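Side-chain contacts in 3-phosphoshikimate 1-carboxyvinyltransferase (Streptomyces sviceus, PDB 7M0O), which probably transfers the enolpyruvyl group of phosphoenolpyruvate to the 5-hydroxyl of shikimate-3-phosphate, the sixth of seven steps toward chorismate: residues A[11-16]-A[184-189]; A[35-40]-A[50-55]; A[80-85]-A[130-135]. All coordinates share one frame; numbering follows the deposited sequence.

Contact 1: residues A[11-16]-A[184-189]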
loop_
_atom_site.group_PDB
_atom_site.type_symbol
_atom_site.label_atom_id
_atom_site.label_comp_id
_atom_site.label_asym_id
_atom_site.label_seq_id
_atom_site.Cartn_x
_atom_site.Cartn_y
_atom_site.Cartn_z
ATOM N N THR A 11 0.912 -3.765 -6.003
ATOM C CA THR A 11 1.808 -4.306 -7.022
ATOM C C THR A 11 2.392 -5.638 -6.564
ATOM O O THR A 11 2.482 -6.592 -7.349
ATOM C CB THR A 11 2.926 -3.298 -7.360
ATOM O OG1 THR A 11 2.361 -2.089 -7.911
ATOM C CG2 THR A 11 3.897 -3.894 -8.381
ATOM N N ALA A 12 2.718 -5.738 -5.277
ATOM C CA ALA A 12 3.326 -6.952 -4.730
ATOM C C ALA A 12 2.386 -8.143 -4.836
ATOM O O ALA A 12 2.774 -9.213 -5.328
ATOM C CB ALA A 12 3.710 -6.713 -3.269
ATOM N N ARG A 13 1.158 -7.991 -4.327
ATOM C CA ARG A 13 0.161 -9.053 -4.466
ATOM C C ARG A 13 -0.068 -9.413 -5.932
ATOM O O ARG A 13 -0.190 -10.595 -6.275
ATOM C CB ARG A 13 -1.166 -8.629 -3.832
ATOM C CG ARG A 13 -1.164 -8.312 -2.328
ATOM C CD ARG A 13 -2.564 -7.801 -2.008
ATOM N NE ARG A 13 -2.823 -7.379 -0.633
ATOM C CZ ARG A 13 -2.646 -6.144 -0.166
ATOM N NH1 ARG A 13 -2.162 -5.175 -0.942
ATOM N NH2 ARG A 13 -2.952 -5.877 1.091
ATOM N N ALA A 14 -0.160 -8.406 -6.808
ATOM C CA ALA A 14 -0.462 -8.671 -8.217
ATOM C C ALA A 14 0.638 -9.479 -8.894
ATOM O O ALA A 14 0.353 -10.279 -9.797
ATOM C CB ALA A 14 -0.673 -7.358 -8.970
ATOM N N LEU A 15 1.901 -9.244 -8.511
ATOM C CA LEU A 15 3.014 -10.008 -9.086
ATOM C C LEU A 15 2.921 -11.482 -8.707
ATOM O O LEU A 15 3.185 -12.364 -9.537
ATOM C CB LEU A 15 4.354 -9.433 -8.618
ATOM C CG LEU A 15 4.803 -8.143 -9.282
ATOM C CD1 LEU A 15 6.015 -7.561 -8.572
ATOM C CD2 LEU A 15 5.127 -8.415 -10.716
ATOM N N PHE A 16 2.573 -11.762 -7.449
ATOM C CA PHE A 16 2.347 -13.140 -7.023
ATOM C C PHE A 16 1.242 -13.786 -7.844
ATOM O O PHE A 16 1.397 -14.903 -8.350
ATOM C CB PHE A 16 2.002 -13.163 -5.530
ATOM C CG PHE A 16 1.868 -14.553 -4.941
ATOM C CD1 PHE A 16 0.798 -15.380 -5.297
ATOM C CD2 PHE A 16 2.783 -15.022 -4.005
ATOM C CE1 PHE A 16 0.654 -16.662 -4.754
ATOM C CE2 PHE A 16 2.644 -16.310 -3.449
ATOM C CZ PHE A 16 1.578 -17.119 -3.825
ATOM N N VAL A 184 -6.277 -7.079 4.681
ATOM C CA VAL A 184 -6.791 -8.385 4.293
ATOM C C VAL A 184 -7.934 -8.248 3.285
ATOM O O VAL A 184 -8.053 -9.073 2.373
ATOM C CB VAL A 184 -7.198 -9.210 5.534
ATOM C CG1 VAL A 184 -6.136 -9.098 6.621
ATOM C CG2 VAL A 184 -8.572 -8.812 6.052
ATOM N N GLU A 185 -8.769 -7.204 3.388
ATOM C CA GLU A 185 -9.863 -7.106 2.422
ATOM C C GLU A 185 -9.344 -6.828 1.016
ATOM O O GLU A 185 -9.941 -7.298 0.041
ATOM C CB GLU A 185 -10.870 -6.028 2.825
ATOM C CG GLU A 185 -12.189 -6.076 2.026
ATOM C CD GLU A 185 -12.548 -7.471 1.500
ATOM O OE1 GLU A 185 -12.632 -7.649 0.260
ATOM O OE2 GLU A 185 -12.783 -8.386 2.327
ATOM N N ILE A 186 -8.250 -6.070 0.891
ATOM C CA ILE A 186 -7.636 -5.853 -0.420
ATOM C C ILE A 186 -7.108 -7.166 -0.991
ATOM O O ILE A 186 -7.269 -7.446 -2.189
ATOM C CB ILE A 186 -6.526 -4.790 -0.323
ATOM C CG1 ILE A 186 -7.141 -3.435 0.040
ATOM C CG2 ILE A 186 -5.707 -4.697 -1.634
ATOM C CD1 ILE A 186 -6.106 -2.416 0.407
ATOM N N THR A 187 -6.470 -7.993 -0.151
ATOM C CA THR A 187 -5.969 -9.274 -0.647
ATOM C C THR A 187 -7.116 -10.143 -1.153
ATOM O O THR A 187 -7.019 -10.754 -2.225
ATOM C CB THR A 187 -5.186 -10.014 0.437
ATOM O OG1 THR A 187 -4.060 -9.238 0.862
ATOM C CG2 THR A 187 -4.686 -11.362 -0.093
ATOM N N LEU A 188 -8.230 -10.178 -0.418
ATOM C CA LEU A 188 -9.335 -11.030 -0.841
ATOM C C LEU A 188 -9.969 -10.520 -2.130
ATOM O O LEU A 188 -10.351 -11.317 -2.992
ATOM C CB LEU A 188 -10.375 -11.140 0.271
ATOM C CG LEU A 188 -9.875 -11.744 1.585
ATOM C CD1 LEU A 188 -11.036 -12.027 2.524
ATOM C CD2 LEU A 188 -9.083 -13.016 1.347
ATOM N N ALA A 189 -10.083 -9.198 -2.287
ATOM C CA ALA A 189 -10.663 -8.661 -3.512
ATOM C C ALA A 189 -9.780 -8.957 -4.722
ATOM O O ALA A 189 -10.288 -9.220 -5.822
ATOM C CB ALA A 189 -10.891 -7.158 -3.369
#
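Arg-13 reaches across from helix 8-20 and puts its NE hydrogen on the hydroxyl of Thr-187, with NE to OG1 2.7 Å and the N-H pointing almost straight at the oxygen (166°). OG1 meets the edge of the guanidinium, nearly in its plane. A second neighbour comes over one face: CG2 of Ile-186 sits above the centre of the group and 3.6 Å from NH1, so a methyl lid and an in-plane bond together fix how the flat end is turned. The reach comes from a side chain extended from CG to NE, crossing both Ile-186 and Thr-187 at about a right angle. On the far helix, OG1 of Thr-187 lies anti to its own carbonyl carbon (chi1 -60°), beside the backbone N, where it also bonds to Thr-158 OG1 and weakly to Tyr-183 O. Tyr-183 makes a cation-pi contact with the same arginine, and Ser-9 OG meets NH1 in a weak bond. A leucine at Arg-13 would probably leave Thr-187 without this charged donor and Tyr-183 without its cation. Both helices pack on helix 155-163, Phe-16 on Leu-162 and Leu-188 on Leu-161, within one lobe of the two-lobed EPSP synthase fold. Arg-13 and Ser-9 are predicted to bind 3-phosphoshikimate, so this buried bond is consistent with Arg-13 being held in place at that probable substrate site.

Contact 2: residues A[35-40]-A[50-55]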
loop_
_atom_site.group_PDB
_atom_site.type_symbol
_atom_site.label_atom_id
_atom_site.label_comp_id
_atom_site.label_asym_id
_atom_site.label_seq_id
_atom_site.Cartn_x
_atom_site.Cartn_y
_atom_site.Cartn_z
ATOM N N ASP A 35 12.382 -3.166 -5.136
ATOM C CA ASP A 35 11.761 -4.405 -4.672
ATOM C C ASP A 35 11.039 -5.117 -5.815
ATOM O O ASP A 35 11.249 -6.310 -6.036
ATOM C CB ASP A 35 10.799 -4.123 -3.508
ATOM C CG ASP A 35 10.312 -5.401 -2.791
ATOM O OD1 ASP A 35 10.664 -6.535 -3.195
ATOM O OD2 ASP A 35 9.577 -5.270 -1.788
ATOM N N THR A 36 10.202 -4.401 -6.578
ATOM C CA THR A 36 9.494 -5.092 -7.658
ATOM C C THR A 36 10.435 -5.502 -8.783
ATOM O O THR A 36 10.191 -6.514 -9.456
ATOM C CB THR A 36 8.359 -4.227 -8.203
ATOM O OG1 THR A 36 8.900 -3.135 -8.958
ATOM C CG2 THR A 36 7.520 -3.692 -7.075
ATOM N N GLU A 37 11.515 -4.744 -9.008
ATOM C CA GLU A 37 12.504 -5.171 -9.993
ATOM C C GLU A 37 13.169 -6.478 -9.570
ATOM O O GLU A 37 13.343 -7.386 -10.389
ATOM C CB GLU A 37 13.548 -4.070 -10.209
ATOM C CG GLU A 37 14.565 -4.371 -11.315
ATOM C CD GLU A 37 13.986 -4.180 -12.713
ATOM O OE1 GLU A 37 12.950 -3.479 -12.840
ATOM O OE2 GLU A 37 14.579 -4.721 -13.684
ATOM N N GLY A 38 13.541 -6.591 -8.292
ATOM C CA GLY A 38 14.114 -7.833 -7.804
ATOM C C GLY A 38 13.136 -8.998 -7.850
ATOM O O GLY A 38 13.543 -10.139 -8.113
ATOM N N PHE A 39 11.850 -8.728 -7.609
ATOM C CA PHE A 39 10.811 -9.755 -7.749
ATOM C C PHE A 39 10.779 -10.291 -9.174
ATOM O O PHE A 39 10.830 -11.510 -9.401
ATOM C CB PHE A 39 9.447 -9.165 -7.359
ATOM C CG PHE A 39 8.388 -10.186 -6.942
ATOM C CD1 PHE A 39 7.645 -9.980 -5.794
ATOM C CD2 PHE A 39 8.088 -11.281 -7.737
ATOM C CE1 PHE A 39 6.638 -10.877 -5.419
ATOM C CE2 PHE A 39 7.096 -12.187 -7.369
ATOM C CZ PHE A 39 6.371 -11.982 -6.213
ATOM N N ALA A 40 10.679 -9.384 -10.152
ATOM C CA ALA A 40 10.718 -9.782 -11.554
ATOM C C ALA A 40 11.983 -10.564 -11.878
ATOM O O ALA A 40 11.923 -11.591 -12.560
ATOM C CB ALA A 40 10.609 -8.543 -12.450
ATOM N N VAL A 50 8.763 -13.306 -18.130
ATOM C CA VAL A 50 8.315 -11.979 -17.720
ATOM C C VAL A 50 8.697 -10.996 -18.816
ATOM O O VAL A 50 9.888 -10.796 -19.085
ATOM C CB VAL A 50 8.929 -11.552 -16.374
ATOM C CG1 VAL A 50 8.502 -10.125 -16.010
ATOM C CG2 VAL A 50 8.543 -12.551 -15.265
ATOM N N GLY A 51 7.701 -10.382 -19.436
ATOM C CA GLY A 51 7.909 -9.357 -20.461
ATOM C C GLY A 51 7.411 -8.023 -19.960
ATOM O O GLY A 51 6.392 -7.947 -19.263
ATOM N N ARG A 52 8.139 -6.954 -20.284
ATOM C CA ARG A 52 7.802 -5.657 -19.722
ATOM C C ARG A 52 7.889 -4.564 -20.779
ATOM O O ARG A 52 8.693 -4.635 -21.716
ATOM C CB ARG A 52 8.704 -5.320 -18.528
ATOM C CG ARG A 52 8.518 -6.285 -17.338
ATOM C CD ARG A 52 9.337 -5.873 -16.133
ATOM N NE ARG A 52 10.773 -5.982 -16.382
ATOM C CZ ARG A 52 11.705 -5.561 -15.534
ATOM N NH1 ARG A 52 11.348 -5.003 -14.387
ATOM N NH2 ARG A 52 12.992 -5.688 -15.838
ATOM N N THR A 53 7.013 -3.558 -20.622
ATOM C CA THR A 53 7.048 -2.290 -21.348
ATOM C C THR A 53 7.075 -1.191 -20.292
ATOM O O THR A 53 6.990 -1.488 -19.092
ATOM C CB THR A 53 5.846 -2.112 -22.290
ATOM O OG1 THR A 53 4.634 -1.920 -21.541
ATOM C CG2 THR A 53 5.687 -3.292 -23.234
ATOM N N PRO A 54 7.188 0.087 -20.667
ATOM C CA PRO A 54 7.115 1.139 -19.639
ATOM C C PRO A 54 5.762 1.216 -18.940
ATOM O O PRO A 54 5.677 1.836 -17.870
ATOM C CB PRO A 54 7.417 2.423 -20.423
ATOM C CG PRO A 54 8.201 1.965 -21.609
ATOM C CD PRO A 54 7.627 0.625 -21.970
ATOM N N ASP A 55 4.724 0.578 -19.486
ATOM C CA ASP A 55 3.358 0.680 -18.985
ATOM C C ASP A 55 2.799 -0.623 -18.429
ATOM O O ASP A 55 1.928 -0.572 -17.559
ATOM C CB ASP A 55 2.411 1.170 -20.093
ATOM C CG ASP A 55 2.498 2.676 -20.325
ATOM O OD1 ASP A 55 1.978 3.144 -21.363
ATOM O OD2 ASP A 55 3.086 3.394 -19.481
#
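Helix 34-45 is pinned to the edge strand 50-52 of a four-stranded mixed sheet by a salt bridge between Glu-37 and Arg-52. The guanidinium grips the carboxylate end-on with two nitrogens: NH1 lies 2.7 Å from Glu-37 OE1, and NH2 lies 2.8 Å from Glu-37 OE2 along the straighter bond (164°). Both oxygens stay near the guanidinium plane, yet the carboxylate is turned 39° against it; OE1 is met from above the carboxylate plane, and OE2 on the syn side, still tilted out of that plane. Glu-37 gets there with CG anti to the backbone N (chi1 -175°) and a bend at its second torsion that brings the carboxylate nearer the strand. Strand 50-52 pairs antiparallel with 56-60 as a beta hairpin, whose connection holds an ST turn in which Thr-53 OG1 accepts from Asp-55 N at 3.2 Å. Trp-57 of the second hairpin strand makes a cation-pi contact with Arg-52. Over one face of the guanidinium lies the methyl of Ala-40, its CB 4.1 Å from Arg-52 NH1, and the same CB packs 4.4 Å from Val-50 CG1. Arg-32 touches both Glu-37 and Arg-52, and Arg-76 also touches Glu-37.

Contact 3: residues A[80-85]-A[130-135]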
loop_
_atom_site.group_PDB
_atom_site.type_symbol
_atom_site.label_atom_id
_atom_site.label_comp_id
_atom_site.label_asym_id
_atom_site.label_seq_id
_atom_site.Cartn_x
_atom_site.Cartn_y
_atom_site.Cartn_z
ATOM N N THR A 80 8.965 -7.768 0.024
ATOM C CA THR A 80 7.983 -8.578 -0.694
ATOM C C THR A 80 8.654 -9.757 -1.390
ATOM O O THR A 80 8.176 -10.897 -1.318
ATOM C CB THR A 80 7.234 -7.717 -1.718
ATOM O OG1 THR A 80 6.315 -6.851 -1.046
ATOM C CG2 THR A 80 6.474 -8.612 -2.684
ATOM N N THR A 81 9.743 -9.488 -2.111
ATOM C CA THR A 81 10.492 -10.548 -2.775
ATOM C C THR A 81 10.934 -11.618 -1.778
ATOM O O THR A 81 10.823 -12.820 -2.055
ATOM C CB THR A 81 11.707 -9.953 -3.490
ATOM O OG1 THR A 81 11.292 -8.853 -4.334
ATOM C CG2 THR A 81 12.420 -10.999 -4.328
ATOM N N ALA A 82 11.416 -11.192 -0.605
ATOM C CA ALA A 82 11.959 -12.110 0.390
ATOM C C ALA A 82 10.904 -13.003 1.024
ATOM O O ALA A 82 11.248 -14.079 1.531
ATOM C CB ALA A 82 12.685 -11.328 1.488
ATOM N N ARG A 83 9.636 -12.593 1.017
ATOM C CA ARG A 83 8.572 -13.420 1.577
ATOM C C ARG A 83 7.740 -14.124 0.516
ATOM O O ARG A 83 7.415 -15.305 0.679
ATOM C CB ARG A 83 7.653 -12.571 2.461
ATOM C CG ARG A 83 8.385 -11.964 3.637
ATOM C CD ARG A 83 7.793 -10.613 4.009
ATOM N NE ARG A 83 8.451 -10.044 5.181
ATOM C CZ ARG A 83 8.138 -8.869 5.716
ATOM N NH1 ARG A 83 7.177 -8.125 5.181
ATOM N NH2 ARG A 83 8.787 -8.440 6.787
ATOM N N PHE A 84 7.415 -13.446 -0.588
ATOM C CA PHE A 84 6.525 -14.037 -1.586
ATOM C C PHE A 84 7.233 -15.056 -2.473
ATOM O O PHE A 84 6.628 -16.060 -2.855
ATOM C CB PHE A 84 5.907 -12.949 -2.467
ATOM C CG PHE A 84 4.793 -12.186 -1.815
ATOM C CD1 PHE A 84 4.455 -12.402 -0.483
ATOM C CD2 PHE A 84 4.068 -11.254 -2.544
ATOM C CE1 PHE A 84 3.426 -11.694 0.108
ATOM C CE2 PHE A 84 3.033 -10.532 -1.959
ATOM C CZ PHE A 84 2.709 -10.754 -0.632
ATOM N N LEU A 85 8.485 -14.813 -2.865
ATOM C CA LEU A 85 9.158 -15.795 -3.715
ATOM C C LEU A 85 9.350 -17.145 -3.025
ATOM O O LEU A 85 9.102 -18.174 -3.670
ATOM C CB LEU A 85 10.491 -15.233 -4.229
ATOM C CG LEU A 85 10.384 -14.264 -5.405
ATOM C CD1 LEU A 85 11.740 -14.070 -6.057
ATOM C CD2 LEU A 85 9.368 -14.737 -6.446
ATOM N N GLY A 130 14.220 -18.219 11.169
ATOM C CA GLY A 130 13.406 -17.125 10.685
ATOM C C GLY A 130 14.043 -16.280 9.600
ATOM O O GLY A 130 13.325 -15.543 8.910
ATOM N N HIS A 131 15.362 -16.370 9.424
ATOM C CA HIS A 131 16.103 -15.456 8.561
ATOM C C HIS A 131 16.522 -16.125 7.253
ATOM O O HIS A 131 16.728 -17.339 7.189
ATOM C CB HIS A 131 17.369 -14.952 9.274
ATOM C CG HIS A 131 17.097 -14.171 10.518
ATOM N ND1 HIS A 131 17.317 -12.815 10.599
ATOM C CD2 HIS A 131 16.636 -14.550 11.735
ATOM C CE1 HIS A 131 16.987 -12.386 11.804
ATOM N NE2 HIS A 131 16.583 -13.420 12.518
ATOM N N HIS A 132 16.651 -15.313 6.207
ATOM C CA HIS A 132 17.504 -15.669 5.080
ATOM C C HIS A 132 18.971 -15.712 5.528
ATOM O O HIS A 132 19.378 -14.965 6.418
ATOM C CB HIS A 132 17.339 -14.655 3.946
ATOM C CG HIS A 132 16.039 -14.791 3.215
ATOM N ND1 HIS A 132 15.856 -15.714 2.206
ATOM C CD2 HIS A 132 14.850 -14.159 3.369
ATOM C CE1 HIS A 132 14.613 -15.632 1.759
ATOM N NE2 HIS A 132 13.982 -14.699 2.449
ATOM N N PRO A 133 19.796 -16.575 4.916
ATOM C CA PRO A 133 19.478 -17.487 3.813
ATOM C C PRO A 133 18.638 -18.683 4.267
ATOM O O PRO A 133 18.717 -19.119 5.418
ATOM C CB PRO A 133 20.867 -17.927 3.315
ATOM C CG PRO A 133 21.757 -17.753 4.489
ATOM C CD PRO A 133 21.239 -16.558 5.225
ATOM N N LEU A 134 17.811 -19.189 3.356
ATOM C CA LEU A 134 17.008 -20.369 3.644
ATOM C C LEU A 134 16.842 -21.180 2.373
ATOM O O LEU A 134 16.905 -20.648 1.258
ATOM C CB LEU A 134 15.644 -19.993 4.224
ATOM C CG LEU A 134 14.784 -19.046 3.387
ATOM C CD1 LEU A 134 13.875 -19.857 2.443
ATOM C CD2 LEU A 134 13.956 -18.152 4.283
ATOM N N THR A 135 16.595 -22.469 2.547
ATOM C CA THR A 135 16.542 -23.401 1.431
ATOM C C THR A 135 15.210 -24.140 1.456
ATOM O O THR A 135 14.837 -24.697 2.491
ATOM C CB THR A 135 17.725 -24.368 1.512
ATOM O OG1 THR A 135 18.940 -23.612 1.397
ATOM C CG2 THR A 135 17.667 -25.412 0.395
#
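The backbone oxygen of Ala-82 takes the NE2 hydrogen of His-132, with NE2 and O 2.9 Å apart and the N-H nearly straight on the acceptor (163°). The oxygen lies at the edge of the imidazole, almost in the ring plane. Seen from the carbonyl, NE2 comes in at a C=O...N angle of 125° and is tilted a little from the carbonyl plane. The ring also touches the alanine methyl: Ala-82 CB is 3.7 Å from NE2 and 4.0 Å from CD2 of His-132, so the same corner of the imidazole that donates the bond packs against the side chain of the residue that accepts it. His-132 is aimed at the helix by a first torsion that sets CG anti to the carbonyl carbon, beside the backbone N (chi1 -73°). Within its own segment, Leu-134 CD2 lies 3.6 Å above one face of the imidazole, offset toward the rim. Phe-98 and Leu-109 touch the histidine as well. A cis peptide bond joins His-132 to Pro-133, just before the chain enters strand 134-139.

That strand runs antiparallel beside 95-99, in the same sheet as 70-74, and helix 79-90 is the crossover of the beta-alpha-beta unit made by the parallel strands 70-74 and 95-99. The contact thus ties the crossover helix to the approach to a neighbouring strand. Ala-82 lies about 7 Å, side chain to side chain, from Arg-107 and Gln-155, both predicted to bind phosphoenolpyruvate. Because a carbonyl oxygen can only accept, the bond implies that His-132 carries a hydrogen on NE2, and that this buried imidazole nitrogen has its polar need met by the helix backbone.

From the N terminus, helix 8-20 opens the widest loop, which contact 1 closes only at 184-189. Both other contacts fall within that span, one after the other without crossing: contact 2 closes a short loop from 35-40 to 50-55, and contact 3 a longer one from 80-85 to 130-135. Their first segments lie on helices 8-20, 34-45 and 79-90, which pack together in one lobe. Phe-39 meets Leu-15 on one helix and Leu-85 on another, Ala-12 packs on Thr-80, and Asp-35 probably hydrogen-bonds to Thr-81. From this cluster, contact 2 reaches an edge strand of one sheet and contact 3 the loop leading into a strand of another, while contact 1 reaches helix 182-193.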